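Local coordinates for xyloglucan-specific endo-beta-1,4-glucanase BoGH9A (Bacteroides ovatus, PDB 6DHT), which hydrolyses internal beta-1,4-glucosidic linkages in the backbone of xyloglucan, releasing xyloglucan oligosaccharides for breakdown by Bacteroides ovatus, at residues 114-119 with 127-132; 185-190 with 280-285; 207-212 with 286-291; 220-225 with 272-277. All coordinates share one frame; numbering follows the deposited sequence.

Contact 1 (114-119 with 127-132); sequences SFYYQR and QYAGQW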
# COMPACT_ATOMS: atom_id res chain seq x y z
N SER A 114 8.99 4.81 -4.72
CA SER A 114 9.09 3.46 -5.27
C SER A 114 8.28 3.32 -6.56
O SER A 114 8.68 2.58 -7.47
CB SER A 114 8.61 2.43 -4.25
OG SER A 114 7.19 2.42 -4.10
N PHE A 115 7.15 4.02 -6.64
CA PHE A 115 6.29 3.96 -7.80
C PHE A 115 6.99 4.53 -9.04
O PHE A 115 6.84 4.01 -10.16
CB PHE A 115 4.98 4.70 -7.54
CG PHE A 115 4.08 3.98 -6.58
CD1 PHE A 115 4.22 4.13 -5.21
CD2 PHE A 115 3.09 3.11 -7.05
CE1 PHE A 115 3.41 3.41 -4.32
CE2 PHE A 115 2.28 2.41 -6.17
CZ PHE A 115 2.46 2.56 -4.81
N TYR A 116 7.77 5.60 -8.84
CA TYR A 116 8.58 6.16 -9.91
C TYR A 116 9.53 5.10 -10.50
O TYR A 116 9.62 4.93 -11.71
CB TYR A 116 9.33 7.42 -9.44
CG TYR A 116 10.46 7.79 -10.38
CD1 TYR A 116 10.22 8.49 -11.55
CD2 TYR A 116 11.76 7.44 -10.08
CE1 TYR A 116 11.26 8.81 -12.41
CE2 TYR A 116 12.80 7.77 -10.93
CZ TYR A 116 12.54 8.46 -12.09
OH TYR A 116 13.57 8.79 -12.95
N TYR A 117 10.20 4.34 -9.63
CA TYR A 117 11.08 3.28 -10.09
C TYR A 117 10.32 2.19 -10.87
O TYR A 117 10.89 1.53 -11.75
CB TYR A 117 11.85 2.68 -8.93
CG TYR A 117 12.89 3.60 -8.36
CD1 TYR A 117 14.08 3.85 -9.05
CD2 TYR A 117 12.73 4.19 -7.11
CE1 TYR A 117 15.05 4.66 -8.52
CE2 TYR A 117 13.68 5.02 -6.59
CZ TYR A 117 14.85 5.25 -7.31
OH TYR A 117 15.81 6.08 -6.75
N GLN A 118 9.05 1.98 -10.56
CA GLN A 118 8.24 0.99 -11.26
C GLN A 118 7.71 1.45 -12.64
O GLN A 118 7.00 0.70 -13.33
CB GLN A 118 7.05 0.55 -10.41
CG GLN A 118 7.38 -0.17 -9.11
CD GLN A 118 7.94 -1.56 -9.31
OE1 GLN A 118 9.15 -1.76 -9.22
NE2 GLN A 118 7.06 -2.52 -9.53
N ARG A 119 7.99 2.69 -13.02
CA ARG A 119 7.37 3.23 -14.23
C ARG A 119 7.91 2.56 -15.48
O ARG A 119 9.11 2.32 -15.59
CB ARG A 119 7.67 4.71 -14.38
CG ARG A 119 6.88 5.62 -13.43
CD ARG A 119 7.11 7.06 -13.82
NE ARG A 119 6.61 7.99 -12.80
CZ ARG A 119 6.73 9.31 -12.91
NH1 ARG A 119 7.29 9.82 -14.00
NH2 ARG A 119 6.27 10.11 -11.94
N GLN A 127 19.35 11.78 -12.44
CA GLN A 127 18.93 12.99 -11.76
C GLN A 127 17.86 12.70 -10.69
O GLN A 127 17.91 13.24 -9.61
CB GLN A 127 18.36 13.97 -12.79
CG GLN A 127 18.13 15.35 -12.24
CD GLN A 127 17.32 16.21 -13.18
OE1 GLN A 127 17.39 16.07 -14.41
NE2 GLN A 127 16.52 17.11 -12.61
N TYR A 128 16.89 11.86 -11.04
CA TYR A 128 15.79 11.53 -10.13
C TYR A 128 16.03 10.19 -9.44
O TYR A 128 15.59 9.99 -8.30
CB TYR A 128 14.50 11.45 -10.92
CG TYR A 128 14.32 12.64 -11.84
CD1 TYR A 128 14.04 13.89 -11.32
CD2 TYR A 128 14.45 12.51 -13.22
CE1 TYR A 128 13.88 14.98 -12.15
CE2 TYR A 128 14.29 13.60 -14.06
CZ TYR A 128 14.01 14.82 -13.51
OH TYR A 128 13.84 15.93 -14.31
N ALA A 129 16.76 9.29 -10.11
CA ALA A 129 16.83 7.88 -9.72
C ALA A 129 18.02 7.55 -8.85
O ALA A 129 18.03 6.52 -8.18
CB ALA A 129 16.86 7.00 -10.96
N GLY A 130 19.04 8.40 -8.85
CA GLY A 130 20.27 8.05 -8.16
C GLY A 130 20.97 6.89 -8.86
O GLY A 130 20.93 6.79 -10.09
N GLN A 131 21.59 6.00 -8.10
CA GLN A 131 22.36 4.94 -8.74
C GLN A 131 21.49 3.92 -9.48
O GLN A 131 22.00 3.17 -10.31
CB GLN A 131 23.26 4.21 -7.73
CG GLN A 131 22.53 3.46 -6.66
CD GLN A 131 23.49 2.75 -5.71
OE1 GLN A 131 24.54 2.27 -6.12
NE2 GLN A 131 23.13 2.70 -4.44
N TRP A 132 20.19 3.90 -9.20
CA TRP A 132 19.28 2.94 -9.85
C TRP A 132 18.64 3.53 -11.09
O TRP A 132 17.42 3.51 -11.25
CB TRP A 132 18.20 2.46 -8.88
CG TRP A 132 18.76 1.90 -7.59
CD1 TRP A 132 19.17 0.62 -7.36
CD2 TRP A 132 19.00 2.62 -6.38
NE1 TRP A 132 19.64 0.50 -6.08
CE2 TRP A 132 19.54 1.72 -5.46
CE3 TRP A 132 18.79 3.94 -5.99
CZ2 TRP A 132 19.89 2.10 -4.17
CZ3 TRP A 132 19.13 4.32 -4.73
CH2 TRP A 132 19.66 3.41 -3.82
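Tyr117 reaches from helix 105-117 to the end of helix 126-129, where its hydroxyl donates a hydrogen bond to a backbone carbonyl, Tyr117 OH to Ala129 O 2.7 Å. The hydroxyl stands 42° out of the carbonyl plane and misses the lone pairs, while Ala129 O lies near the plane of the Tyr117 ring, at its edge. With CG anti to the carbonyl carbon (chi1 -71°), the ring carries the hydroxyl across to the type II' turn Ala129-Trp132, where the chain leaves the helix at Gly130 with positive phi. Packing is tight here: Tyr117 CE1 lies 3.8 Å from Ala129 CB and 3.9 Å from Trp132 CB, and Tyr117 OH is 3.7 Å from Trp132 CE3. With a phenylalanine here, Ala129 O would probably lose its hydroxyl donor from this helix. The Tyr116 side is looser. Tyr116 OH comes within 3.5 Å of Tyr128 CB, and Tyr116 CE2 stays 4.1 Å from Ala129 CB. The Tyr116 and Tyr128 side chains cross at about a right angle, and the end of Tyr128, a partly exposed residue, leads away from the contact. Beyond the two segments, Lys113 bonds Tyr128 O, and Trp132 NE1 is held by Asp508 O, its indole about 6 Å from a magnesium ion. Helix 105-117 itself is backed by helix 551-567, where Phe115 packs on Ile551 and Val558, and by helix 213-226, where Tyr116 touches Glu217.

Contact 2 (185-190 with 280-285); sequences LMQSIY and RLFASY. With EDO (1,2-ethanediol), chain I.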
# COMPACT_ATOMS: atom_id res chain seq x y z
N LEU A 185 -6.51 3.72 -2.76
CA LEU A 185 -6.09 3.77 -1.37
C LEU A 185 -5.23 5.01 -1.12
O LEU A 185 -5.48 5.75 -0.16
CB LEU A 185 -5.33 2.49 -1.00
CG LEU A 185 -4.79 2.47 0.44
CD1 LEU A 185 -5.89 2.62 1.46
CD2 LEU A 185 -4.02 1.18 0.67
N MET A 186 -4.24 5.26 -1.97
CA MET A 186 -3.35 6.38 -1.76
C MET A 186 -4.11 7.69 -1.86
O MET A 186 -3.87 8.62 -1.09
CB MET A 186 -2.13 6.35 -2.67
CG MET A 186 -1.20 5.19 -2.34
SD MET A 186 0.28 5.11 -3.35
CE MET A 186 -0.37 4.44 -4.85
N GLN A 187 -5.02 7.77 -2.82
CA GLN A 187 -5.83 8.98 -3.00
C GLN A 187 -6.87 9.16 -1.89
O GLN A 187 -7.35 10.28 -1.67
CB GLN A 187 -6.46 9.01 -4.42
CG GLN A 187 -5.39 9.30 -5.46
CD GLN A 187 -5.85 9.57 -6.89
OE1 GLN A 187 -5.07 10.12 -7.66
NE2 GLN A 187 -7.05 9.15 -7.26
N SER A 188 -7.23 8.10 -1.17
CA SER A 188 -8.08 8.24 0.02
C SER A 188 -7.29 9.03 1.08
O SER A 188 -7.80 9.98 1.68
CB SER A 188 -8.50 6.88 0.59
OG SER A 188 -9.27 6.14 -0.34
N ILE A 189 -6.03 8.66 1.31
CA ILE A 189 -5.24 9.35 2.33
C ILE A 189 -4.87 10.77 1.86
O ILE A 189 -4.87 11.73 2.65
CB ILE A 189 -4.00 8.47 2.75
CG1 ILE A 189 -4.40 7.42 3.80
CG2 ILE A 189 -2.87 9.29 3.32
CD1 ILE A 189 -5.39 6.44 3.39
N TYR A 190 -4.59 10.91 0.57
CA TYR A 190 -4.34 12.23 -0.01
C TYR A 190 -5.42 13.26 0.37
O TYR A 190 -5.12 14.39 0.77
CB TYR A 190 -4.24 12.12 -1.54
CG TYR A 190 -4.16 13.47 -2.19
CD1 TYR A 190 -2.94 14.14 -2.28
CD2 TYR A 190 -5.30 14.07 -2.71
CE1 TYR A 190 -2.88 15.43 -2.83
CE2 TYR A 190 -5.25 15.30 -3.25
CZ TYR A 190 -4.04 15.97 -3.33
OH TYR A 190 -4.05 17.25 -3.89
N ARG A 280 -12.41 14.33 -9.33
CA ARG A 280 -12.50 15.38 -8.33
C ARG A 280 -11.14 15.94 -7.96
O ARG A 280 -10.94 17.15 -7.82
CB ARG A 280 -13.18 14.86 -7.05
CG ARG A 280 -14.54 14.28 -7.25
CD ARG A 280 -15.25 14.02 -5.91
NE ARG A 280 -14.50 13.20 -4.96
CZ ARG A 280 -14.54 11.87 -4.90
NH1 ARG A 280 -15.29 11.20 -5.75
NH2 ARG A 280 -13.81 11.22 -4.00
N LEU A 281 -10.17 15.04 -7.77
CA LEU A 281 -8.88 15.47 -7.26
C LEU A 281 -8.06 16.26 -8.25
O LEU A 281 -7.19 17.02 -7.86
CB LEU A 281 -8.05 14.28 -6.77
CG LEU A 281 -8.72 13.39 -5.72
CD1 LEU A 281 -7.72 12.31 -5.27
CD2 LEU A 281 -9.32 14.12 -4.58
N PHE A 282 -8.27 16.01 -9.55
CA PHE A 282 -7.49 16.69 -10.57
C PHE A 282 -8.22 17.93 -11.15
O PHE A 282 -7.69 18.58 -12.03
CB PHE A 282 -7.12 15.70 -11.69
CG PHE A 282 -5.99 14.78 -11.33
CD1 PHE A 282 -6.22 13.62 -10.60
CD2 PHE A 282 -4.70 15.06 -11.74
CE1 PHE A 282 -5.18 12.76 -10.27
CE2 PHE A 282 -3.65 14.20 -11.42
CZ PHE A 282 -3.91 13.05 -10.69
N ALA A 283 -9.39 18.24 -10.61
CA ALA A 283 -10.17 19.41 -11.08
C ALA A 283 -9.39 20.72 -10.97
O ALA A 283 -9.52 21.59 -11.84
CB ALA A 283 -11.45 19.51 -10.29
N SER A 284 -8.59 20.85 -9.92
CA SER A 284 -7.76 22.03 -9.70
C SER A 284 -6.48 22.08 -10.53
O SER A 284 -5.76 23.08 -10.46
CB SER A 284 -7.36 22.13 -8.22
OG SER A 284 -8.51 22.33 -7.42
N TYR A 285 -6.17 21.02 -11.28
CA TYR A 285 -4.87 20.92 -11.94
C TYR A 285 -5.00 20.80 -13.46
O TYR A 285 -4.32 20.02 -14.12
CB TYR A 285 -4.06 19.75 -11.30
CG TYR A 285 -3.95 19.94 -9.80
CD1 TYR A 285 -3.14 20.94 -9.27
CD2 TYR A 285 -4.67 19.15 -8.91
CE1 TYR A 285 -3.06 21.16 -7.92
CE2 TYR A 285 -4.59 19.35 -7.54
CZ TYR A 285 -3.78 20.35 -7.05
OH TYR A 285 -3.69 20.59 -5.70
C1 EDO I . -9.69 17.43 -3.94
O1 EDO I . -10.99 17.08 -4.46
C2 EDO I . -9.77 17.34 -2.42
O2 EDO I . -10.56 16.21 -2.05
O HOH W 1 -6.57 17.76 -5.08
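Two helices of the (alpha/alpha)6 barrel characteristic of glycoside hydrolase family 9 meet here: Gln187 and Tyr190 of helix 176-192 pack on Leu281, at the C-terminal end of helix 265-281, and on the turn that follows. One methyl does most of the touching. Leu281 CD1 lies against the flank of the Gln187 side chain, 3.6 Å from Gln187 CB and 3.8 Å from Gln187 NE2, and it also lies 3.9 Å from Tyr190 CD2. Gln187 runs extended beyond CG (chi2 -171°), which carries its amide past the methyl to the Phe282 ring. There Gln187 OE1 sits at the ring edge, 3.7 Å from Phe282 CE1, with amide and ring planes 52° apart. This oxygen is buried without a hydrogen-bond partner; the polarised ring hydrogens probably compensate a little. The amide nitrogen is better served, by Gln277 OE1 and Ser278 OG, which fixes the flip of the group. On the far side of Leu281, CD2 touches C1 of an ethanediol molecule, probably from the crystallisation liquor. Tyr190 and Tyr285 approach from opposite directions, but their hydroxyls stop 3.8 Å apart and form no hydrogen bond. A water near the plane of both rings instead ties Tyr190 to the other segment, 2.8 Å from Tyr190 OH and donating to Leu281 O at 2.9 Å.

Contact 3 (207-212 with 286-291); sequences SNNHTP and EEDYPG. With CA (calcium ion), chain D; EDO (1,2-ethanediol), chain H.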
# COMPACT_ATOMS: atom_id res chain seq x y z
N SER A 207 8.41 17.15 -10.15
CA SER A 207 8.54 17.84 -8.87
C SER A 207 8.53 19.37 -8.98
O SER A 207 8.33 20.04 -7.98
CB SER A 207 9.78 17.42 -8.09
OG SER A 207 9.62 16.10 -7.57
N ASN A 208 8.71 19.91 -10.18
CA ASN A 208 8.74 21.37 -10.32
C ASN A 208 7.52 21.95 -11.04
O ASN A 208 7.53 23.12 -11.41
CB ASN A 208 10.04 21.82 -10.98
CG ASN A 208 11.25 21.58 -10.10
OD1 ASN A 208 12.26 21.04 -10.54
ND2 ASN A 208 11.15 21.94 -8.82
N ASN A 209 6.47 21.15 -11.19
CA ASN A 209 5.24 21.66 -11.77
C ASN A 209 4.32 22.20 -10.67
O ASN A 209 4.76 22.40 -9.55
CB ASN A 209 4.55 20.61 -12.64
CG ASN A 209 3.97 19.45 -11.86
OD1 ASN A 209 3.85 19.48 -10.62
ND2 ASN A 209 3.57 18.43 -12.59
N HIS A 210 3.04 22.40 -10.99
CA HIS A 210 2.10 23.00 -10.05
C HIS A 210 1.15 22.01 -9.39
O HIS A 210 0.13 22.39 -8.81
CB HIS A 210 1.27 24.09 -10.76
CG HIS A 210 2.05 25.33 -11.07
ND1 HIS A 210 3.08 25.35 -11.98
CD2 HIS A 210 1.96 26.58 -10.58
CE1 HIS A 210 3.59 26.57 -12.04
NE2 HIS A 210 2.92 27.33 -11.20
N THR A 211 1.51 20.72 -9.46
CA THR A 211 0.62 19.65 -9.02
C THR A 211 1.33 18.88 -7.89
O THR A 211 2.54 18.66 -7.98
CB THR A 211 0.31 18.71 -10.16
OG1 THR A 211 -0.29 19.47 -11.24
CG2 THR A 211 -0.69 17.66 -9.73
N PRO A 212 0.59 18.52 -6.83
CA PRO A 212 1.21 17.66 -5.81
C PRO A 212 1.80 16.39 -6.42
O PRO A 212 1.19 15.71 -7.25
CB PRO A 212 0.05 17.32 -4.87
CG PRO A 212 -0.88 18.53 -5.01
CD PRO A 212 -0.80 18.85 -6.48
N GLU A 286 -5.87 21.65 -14.00
CA GLU A 286 -6.05 21.74 -15.43
C GLU A 286 -4.79 22.27 -16.11
O GLU A 286 -4.54 21.95 -17.27
CB GLU A 286 -7.24 22.65 -15.74
CG GLU A 286 -8.57 22.01 -15.43
CD GLU A 286 -8.92 20.88 -16.40
OE1 GLU A 286 -8.48 20.93 -17.58
OE2 GLU A 286 -9.65 19.95 -15.97
N GLU A 287 -3.99 23.04 -15.39
CA GLU A 287 -2.75 23.56 -15.96
C GLU A 287 -1.81 22.45 -16.38
O GLU A 287 -1.30 22.44 -17.51
CB GLU A 287 -2.06 24.50 -14.97
CG GLU A 287 -0.71 24.99 -15.45
CD GLU A 287 -0.06 25.99 -14.50
OE1 GLU A 287 -0.52 26.11 -13.34
OE2 GLU A 287 0.90 26.66 -14.91
N ASP A 288 -1.57 21.50 -15.49
CA ASP A 288 -0.64 20.42 -15.77
C ASP A 288 -1.33 19.21 -16.40
O ASP A 288 -0.69 18.43 -17.10
CB ASP A 288 0.06 20.01 -14.47
CG ASP A 288 1.05 21.06 -13.98
OD1 ASP A 288 1.64 21.80 -14.80
OD2 ASP A 288 1.25 21.16 -12.75
N TYR A 289 -2.61 19.05 -16.13
CA TYR A 289 -3.37 17.92 -16.67
C TYR A 289 -4.65 18.37 -17.37
O TYR A 289 -5.76 18.03 -16.96
CB TYR A 289 -3.63 16.88 -15.56
CG TYR A 289 -2.32 16.33 -15.04
CD1 TYR A 289 -1.64 15.33 -15.71
CD2 TYR A 289 -1.73 16.87 -13.90
CE1 TYR A 289 -0.43 14.86 -15.28
CE2 TYR A 289 -0.50 16.39 -13.45
CZ TYR A 289 0.14 15.39 -14.15
OH TYR A 289 1.36 14.90 -13.74
N PRO A 290 -4.48 19.10 -18.48
CA PRO A 290 -5.65 19.69 -19.15
C PRO A 290 -6.62 18.64 -19.66
O PRO A 290 -6.22 17.70 -20.34
CB PRO A 290 -5.03 20.47 -20.31
CG PRO A 290 -3.68 19.88 -20.51
CD PRO A 290 -3.22 19.47 -19.14
N GLY A 291 -7.89 18.77 -19.29
CA GLY A 291 -8.92 17.89 -19.77
C GLY A 291 -9.07 16.57 -19.03
O GLY A 291 -10.02 15.84 -19.27
CA CA D . 4.55 18.05 -8.88
C1 EDO H . 2.97 22.79 -5.52
O1 EDO H . 3.40 22.08 -6.69
C2 EDO H . 1.59 22.27 -5.16
O2 EDO H . 1.71 20.89 -4.84
O HOH W 2 5.40 20.02 -7.89
O HOH W 3 3.58 23.57 -14.03
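Asp288 OD2 is gripped by two donors from the facing loop: Thr211 OG1 at 2.7 Å on its anti lone pair and His210 N at 2.8 Å on its syn lone pair, the latter bond bent to 140°. The same oxygen lies over the Asn209 amide, 3.3 Å from Asn209 CG, with carboxylate and amide stacked only 20° apart. Asp288 thus holds the back of a calcium loop without touching the ion. On the other side of that loop Asn209 OD1 binds the calcium at 2.4 Å and Thr211 O at 2.3 Å; Glu206, Asp213, Asp216 and a water complete the site. An Asx turn braces these ligands, Thr211 N donating to Asn209 OD1 at 2.9 Å from well above the carbonyl plane. Asn209 reaches the ion with CG set between the backbone N and carbonyl carbon (chi1 70°). Tyr289 turns its ring edge to Thr211, and its hydroxyl bonds Asp216, another calcium ligand. On the exposed side Glu287 OE1 lies over one face of the His210 ring, 3.5 Å from His210 CG, while a water links His210 ND1 to Asp288 OD1. An alanine in place of Asp288 would probably leave His210 N and Thr211 OG1 without their acceptor and the metal loop freer to shift. The chemistry implies a second shell: Asp288 and Tyr289 probably help position the calcium ligands Asn209, Thr211 and Asp216, and the two nearby carboxylates would tend to favour a protonated His210.

Contact 4 (220-225 with 272-277); sequences FNLDWM and AAVMAQ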
# COMPACT_ATOMS: atom_id res chain seq x y z
N PHE A 220 0.56 9.05 -13.75
CA PHE A 220 1.38 8.25 -14.66
C PHE A 220 0.71 6.92 -14.94
O PHE A 220 0.80 6.38 -16.06
CB PHE A 220 2.78 8.01 -14.12
CG PHE A 220 3.70 7.52 -15.18
CD1 PHE A 220 4.33 8.41 -16.03
CD2 PHE A 220 3.88 6.16 -15.39
CE1 PHE A 220 5.18 7.96 -17.04
CE2 PHE A 220 4.73 5.71 -16.41
CZ PHE A 220 5.35 6.62 -17.24
N ASN A 221 0.06 6.35 -13.93
CA ASN A 221 -0.68 5.12 -14.11
C ASN A 221 -2.11 5.37 -14.59
O ASN A 221 -2.61 4.62 -15.41
CB ASN A 221 -0.67 4.25 -12.84
CG ASN A 221 -1.08 2.82 -13.12
OD1 ASN A 221 -0.26 2.03 -13.59
ND2 ASN A 221 -2.34 2.47 -12.87
N LEU A 222 -2.80 6.39 -14.08
CA LEU A 222 -4.14 6.72 -14.58
C LEU A 222 -4.17 6.92 -16.09
O LEU A 222 -5.12 6.49 -16.77
CB LEU A 222 -4.67 7.98 -13.90
CG LEU A 222 -5.00 7.81 -12.40
CD1 LEU A 222 -5.12 9.18 -11.67
CD2 LEU A 222 -6.26 6.94 -12.19
N ASP A 223 -3.13 7.56 -16.62
CA ASP A 223 -3.08 7.81 -18.06
C ASP A 223 -3.02 6.49 -18.82
O ASP A 223 -3.71 6.31 -19.83
CB ASP A 223 -1.86 8.67 -18.39
CG ASP A 223 -1.96 9.35 -19.73
OD1 ASP A 223 -3.10 9.61 -20.17
OD2 ASP A 223 -0.90 9.65 -20.30
N TRP A 224 -2.22 5.55 -18.33
CA TRP A 224 -2.25 4.21 -18.91
C TRP A 224 -3.63 3.55 -18.77
O TRP A 224 -4.14 2.95 -19.73
CB TRP A 224 -1.18 3.29 -18.27
CG TRP A 224 -1.47 1.88 -18.60
CD1 TRP A 224 -1.44 1.33 -19.85
CD2 TRP A 224 -1.92 0.85 -17.72
NE1 TRP A 224 -1.81 0.02 -19.79
CE2 TRP A 224 -2.14 -0.30 -18.50
CE3 TRP A 224 -2.16 0.78 -16.35
CZ2 TRP A 224 -2.57 -1.49 -17.94
CZ3 TRP A 224 -2.58 -0.41 -15.80
CH2 TRP A 224 -2.78 -1.52 -16.59
N MET A 225 -4.25 3.65 -17.59
CA MET A 225 -5.54 3.00 -17.36
C MET A 225 -6.59 3.42 -18.40
O MET A 225 -7.36 2.58 -18.85
CB MET A 225 -6.06 3.30 -15.95
CG MET A 225 -5.24 2.67 -14.86
SD MET A 225 -5.92 2.97 -13.21
CE MET A 225 -7.20 1.74 -13.14
N ALA A 272 -13.75 2.48 -12.76
CA ALA A 272 -14.79 3.49 -12.59
C ALA A 272 -14.60 4.25 -11.29
O ALA A 272 -14.68 5.47 -11.27
CB ALA A 272 -16.16 2.84 -12.65
N ALA A 273 -14.32 3.52 -10.22
CA ALA A 273 -14.18 4.14 -8.90
C ALA A 273 -13.01 5.10 -8.89
O ALA A 273 -13.13 6.24 -8.45
CB ALA A 273 -14.01 3.08 -7.85
N VAL A 274 -11.85 4.64 -9.35
CA VAL A 274 -10.66 5.47 -9.29
C VAL A 274 -10.72 6.63 -10.26
O VAL A 274 -10.21 7.70 -10.00
CB VAL A 274 -9.38 4.62 -9.43
CG1 VAL A 274 -9.07 4.28 -10.87
CG2 VAL A 274 -8.19 5.32 -8.79
N MET A 275 -11.41 6.44 -11.38
CA MET A 275 -11.54 7.54 -12.33
C MET A 275 -12.52 8.61 -11.82
O MET A 275 -12.23 9.79 -11.92
CB MET A 275 -11.93 7.00 -13.72
CG MET A 275 -10.78 6.26 -14.40
SD MET A 275 -9.45 7.38 -14.78
CE MET A 275 -8.20 6.20 -15.29
N ALA A 276 -13.61 8.17 -11.21
CA ALA A 276 -14.54 9.10 -10.57
C ALA A 276 -13.84 9.87 -9.42
O ALA A 276 -13.97 11.10 -9.31
CB ALA A 276 -15.74 8.36 -10.07
N GLN A 277 -13.11 9.14 -8.57
CA GLN A 277 -12.31 9.76 -7.53
C GLN A 277 -11.33 10.78 -8.12
O GLN A 277 -11.25 11.91 -7.69
CB GLN A 277 -11.52 8.66 -6.80
CG GLN A 277 -10.77 9.07 -5.53
CD GLN A 277 -9.81 8.00 -5.06
OE1 GLN A 277 -9.01 7.48 -5.84
NE2 GLN A 277 -9.89 7.66 -3.80
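Apolar packing joins Leu222 and Met225 to Val274 and Met275, with no hydrogen bond between the two helical segments; it is helix-to-helix packing within the (alpha/alpha)6 barrel of family 9. Their axes approach to 11.4 Å and cross at -124°, so the gap is bridged mainly by side chains. The first group of contacts gathers on the methyl of Met275. Met275 CE lies 3.7 Å from Leu222 CD2 and, on the neighbouring turn, 3.7 Å from Met225 CB. Met275 bends at chi2 (-66°) and then runs out straight, which pushes the methyl end-on between these two residues, while the leucine slides past it in the opposite direction. The second group centres on Val274 CG1, which touches the end of Met225, 3.9 Å from Met225 CE, and stands 4.1 Å from Leu222 CD2. Met225 is bent at its thioether (chi3 81°), and its side chain crosses that of Val274 at about a right angle. One polar atom enters the contact: the Leu222 carbonyl oxygen lies 3.4 Å from Met275 CE, close to a methyl that the adjoining sulfur makes slightly polar. All four side chains are buried, and this is plain packing away from the predicted catalytic residues. Around it, helix 292-309 closes one flank, its Ala296 and Ala300 against Met275 and its Phe292 against Leu222. Helix 176-192 brings Ile183 to Val274, and helix 339-353 lies against helix 265-281 through Trp344 on Ala273 and Leu349 on Ala276.

Overall arrangement
Contacts 2 and 4 share helix 265-281, with centres 11 Å apart, and meet where Phe282 CE1 lies 3.9 Å from Leu222 CD1. The centre of contact 3 lies 13 Å from that of contact 2, and Tyr285 CZ meets Pro212 CD at 3.4 Å, so the loop after helix 265-281 packs on the calcium-binding loop. Contact 1 lies about 20 to 22 Å from the other three centres but touches contact 2 through Phe115 and Met186, and contact 4 through Arg119 and Phe220. Arg119 also salt-bridges Glu206 of the calcium site. All four contacts lie away from the predicted catalytic residues, although Gln118 bonds His498, next to His497.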